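PDB 2X9Q: Cyclo(L-tyrosyl-L-tyrosyl) synthase from Mycobacterium tuberculosis, which joins two tyrosyl groups delivered by tyrosyl-tRNA into the cyclic dipeptide cyclo(L-tyrosyl-L-tyrosyl), without using ATP, as a step toward mycocyclosin. Local coordinates for residues D228-E233 against L257-M262. Numbering follows the deposited sequence.
Sequences DYICAE and LPLAEM
I230 reaches out from helix 220-244 and meets P258 and L259 with its two separate branches. The longer branch serves the proline. Its terminal CD1 lies 4.0 Å from CG of P258 and 4.2 Å from CB of the same ring, so the methyl rests against the CB-CG side of the pyrrolidine. The shorter branch serves the leucine. I230 CG2 is 3.8 Å from L259 CD1 and 3.9 Å from L259 CG, so it touches the fork of that side chain and one of its methyls. Isoleucine forks at CB. With chi1 at -80°, CG1 lies beside the backbone N and CG2 anti to it, which turns one branch toward the proline and the other toward the leucine. Both partners are crossed at a slant.

P258 and L259 are the middle residues of a type I beta turn from L257 to A260. The turn is closed by A260 N donating to L257 O at 3.1 Å, and it leads into helix 260-263. It offers the proline ring and the leucine side chain to the same isoleucine. The backbones stay well apart, with CA of I230 and CA of P258 8.2 Å from each other. Helix 194-210 also borders the contact: V204 touches I230, and F207 touches P258.

The helical segment belongs to the probable substrate-binding region, which by similarity includes Y229 to E233. E233 may have a critical role in catalysis, and its OE2 is hydrogen-bonded to T118 OG1. The turn follows strand 249-253, which carries Y253, another probable substrate-binding residue. The contact thus joins two parts of the Rossmann-like core next to the probable active site. Its chemistry is wholly aliphatic, which implies an association by shape and exclusion of water rather than by directed polar bonds.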
ATOM      1  N   ASP A 228      -5.890 -12.030  -2.896  1.00 25.88           N
ATOM      2  CA  ASP A 228      -5.572 -12.218  -1.478  1.00 25.34           C
ATOM      3  C   ASP A 228      -4.558 -11.177  -0.991  1.00 23.67           C
ATOM      4  O   ASP A 228      -4.667 -10.664   0.135  1.00 25.52           O
ATOM      5  CB  ASP A 228      -4.989 -13.634  -1.219  1.00 25.27           C
ATOM      6  CG  ASP A 228      -6.038 -14.752  -1.333  1.00 30.47           C
ATOM      7  OD1 ASP A 228      -7.270 -14.518  -1.349  1.00 28.80           O
ATOM      8  OD2 ASP A 228      -5.594 -15.898  -1.446  1.00 32.94           O
ATOM      9  N   TYR A 229      -3.557 -10.929  -1.800  1.00 23.48           N
ATOM     10  CA  TYR A 229      -2.433 -10.027  -1.515  1.00 25.45           C
ATOM     11  C   TYR A 229      -3.004  -8.591  -1.360  1.00 25.61           C
ATOM     12  O   TYR A 229      -2.754  -7.931  -0.371  1.00 25.55           O
ATOM     13  CB  TYR A 229      -1.468 -10.113  -2.713  1.00 26.69           C
ATOM     14  CG  TYR A 229      -0.190  -9.296  -2.620  1.00 32.05           C
ATOM     15  CD1 TYR A 229      -0.216  -7.880  -2.711  1.00 37.25           C
ATOM     16  CD2 TYR A 229       1.086  -9.959  -2.483  1.00 38.16           C
ATOM     17  CE1 TYR A 229       1.043  -7.103  -2.612  1.00 39.81           C
ATOM     18  CE2 TYR A 229       2.336  -9.205  -2.380  1.00 40.99           C
ATOM     19  CZ  TYR A 229       2.297  -7.779  -2.444  1.00 42.65           C
ATOM     20  OH  TYR A 229       3.489  -7.054  -2.347  1.00 48.40           O
ATOM     21  N   ILE A 230      -3.896  -8.200  -2.274  1.00 25.34           N
ATOM     22  CA  ILE A 230      -4.526  -6.824  -2.260  1.00 25.65           C
ATOM     23  C   ILE A 230      -5.495  -6.688  -1.083  1.00 25.72           C
ATOM     24  O   ILE A 230      -5.506  -5.654  -0.379  1.00 27.37           O
ATOM     25  CB  ILE A 230      -5.234  -6.618  -3.590  1.00 25.42           C
ATOM     26  CG1 ILE A 230      -4.170  -6.223  -4.657  1.00 27.80           C
ATOM     27  CG2 ILE A 230      -6.287  -5.515  -3.473  1.00 31.29           C
ATOM     28  CD1 ILE A 230      -4.777  -6.409  -6.110  1.00 27.65           C
ATOM     29  N   CYS A 231      -6.266  -7.737  -0.814  1.00 23.43           N
ATOM     30  CA  CYS A 231      -7.108  -7.745   0.377  1.00 24.79           C
ATOM     31  C   CYS A 231      -6.325  -7.586   1.718  1.00 24.67           C
ATOM     32  O   CYS A 231      -6.792  -6.867   2.603  1.00 23.26           O
ATOM     33  CB  CYS A 231      -8.035  -8.966   0.420  1.00 26.11           C
ATOM     34  SG  CYS A 231      -9.327  -8.833  -0.867  1.00 29.51           S
ATOM     35  N   ALA A 232      -5.142  -8.217   1.836  1.00 22.21           N
ATOM     36  CA  ALA A 232      -4.294  -8.048   2.971  1.00 22.65           C
ATOM     37  C   ALA A 232      -3.701  -6.622   3.177  1.00 23.09           C
ATOM     38  O   ALA A 232      -3.520  -6.210   4.324  1.00 25.48           O
ATOM     39  CB  ALA A 232      -3.140  -9.073   2.949  1.00 22.83           C
ATOM     40  N   GLU A 233      -3.365  -5.907   2.116  1.00 21.41           N
ATOM     41  CA  GLU A 233      -2.937  -4.493   2.201  1.00 22.80           C
ATOM     42  C   GLU A 233      -4.123  -3.546   2.373  1.00 22.43           C
ATOM     43  O   GLU A 233      -3.943  -2.410   2.837  1.00 23.73           O
ATOM     44  CB  GLU A 233      -2.291  -4.054   0.879  1.00 21.78           C
ATOM     45  CG  GLU A 233      -0.996  -4.812   0.706  1.00 31.90           C
ATOM     46  CD  GLU A 233      -0.238  -4.435  -0.574  1.00 40.01           C
ATOM     47  OE1 GLU A 233      -0.832  -3.679  -1.422  1.00 45.92           O
ATOM     48  OE2 GLU A 233       0.924  -4.923  -0.683  1.00 38.33           O
ATOM     49  N   LEU A 257      -2.879   2.422  -6.512  1.00 28.70           N
ATOM     50  CA  LEU A 257      -3.457   1.210  -6.001  1.00 30.29           C
ATOM     51  C   LEU A 257      -4.511   0.650  -6.995  1.00 29.77           C
ATOM     52  O   LEU A 257      -5.324   1.422  -7.507  1.00 27.85           O
ATOM     53  CB  LEU A 257      -4.172   1.640  -4.733  1.00 31.05           C
ATOM     54  CG  LEU A 257      -4.969   0.567  -4.031  1.00 35.43           C
ATOM     55  CD1 LEU A 257      -3.893  -0.354  -3.371  1.00 38.46           C
ATOM     56  CD2 LEU A 257      -6.014   1.254  -3.039  1.00 38.71           C
ATOM     57  N   PRO A 258      -4.529  -0.694  -7.238  1.00 29.95           N
ATOM     58  CA  PRO A 258      -5.509  -1.260  -8.177  1.00 28.33           C
ATOM     59  C   PRO A 258      -6.985  -1.014  -7.765  1.00 27.30           C
ATOM     60  O   PRO A 258      -7.827  -0.800  -8.660  1.00 30.22           O
ATOM     61  CB  PRO A 258      -5.241  -2.777  -8.125  1.00 29.39           C
ATOM     62  CG  PRO A 258      -3.746  -2.869  -7.727  1.00 32.43           C
ATOM     63  CD  PRO A 258      -3.631  -1.727  -6.668  1.00 30.46           C
ATOM     64  N   LEU A 259      -7.279  -0.966  -6.474  1.00 22.35           N
ATOM     65  CA  LEU A 259      -8.650  -0.713  -6.040  1.00 22.16           C
ATOM     66  C   LEU A 259      -8.970   0.786  -5.817  1.00 21.22           C
ATOM     67  O   LEU A 259     -10.104   1.127  -5.409  1.00 20.78           O
ATOM     68  CB  LEU A 259      -8.940  -1.479  -4.764  1.00 21.77           C
ATOM     69  CG  LEU A 259      -8.894  -3.016  -4.970  1.00 28.20           C
ATOM     70  CD1 LEU A 259      -9.473  -3.528  -3.749  1.00 31.82           C
ATOM     71  CD2 LEU A 259      -9.794  -3.564  -6.185  1.00 28.21           C
ATOM     72  N   ALA A 260      -7.991   1.666  -6.044  1.00 20.68           N
ATOM     73  CA  ALA A 260      -8.232   3.118  -5.830  1.00 20.46           C
ATOM     74  C   ALA A 260      -9.493   3.672  -6.436  1.00 21.75           C
ATOM     75  O   ALA A 260     -10.193   4.447  -5.806  1.00 21.60           O
ATOM     76  CB  ALA A 260      -7.026   3.972  -6.272  1.00 20.00           C
ATOM     77  N   GLU A 261      -9.816   3.256  -7.653  1.00 22.22           N
ATOM     78  CA  GLU A 261     -10.957   3.733  -8.358  1.00 22.37           C
ATOM     79  C   GLU A 261     -12.237   3.450  -7.619  1.00 21.64           C
ATOM     80  O   GLU A 261     -13.241   4.166  -7.787  1.00 23.16           O
ATOM     81  CB  GLU A 261     -10.939   3.040  -9.773  1.00 26.34           C
ATOM     82  CG  GLU A 261     -12.147   3.304 -10.583  1.00 30.97           C
ATOM     83  CD  GLU A 261     -12.116   2.447 -11.891  1.00 32.18           C
ATOM     84  OE1 GLU A 261     -11.293   2.749 -12.740  1.00 32.48           O
ATOM     85  OE2 GLU A 261     -12.890   1.474 -11.996  1.00 32.77           O
HETATM   86  N   MSE A 262     -12.266   2.382  -6.825  1.00 18.18           N
HETATM   87  CA  MSE A 262     -13.436   2.103  -5.987  1.00 19.57           C
HETATM   88  C   MSE A 262     -13.339   2.793  -4.594  1.00 18.22           C
HETATM   89  O   MSE A 262     -14.290   3.476  -4.138  1.00 18.80           O
HETATM   90  CB  MSE A 262     -13.556   0.585  -5.728  1.00 18.05           C
HETATM   91  CG  MSE A 262     -14.720   0.251  -4.854  1.00 19.26           C
HETATM   92 SE   MSE A 262     -14.869  -1.669  -4.585  1.00 27.03          SE
HETATM   93  CE  MSE A 262     -15.408  -2.139  -6.449  1.00 26.94           C
TER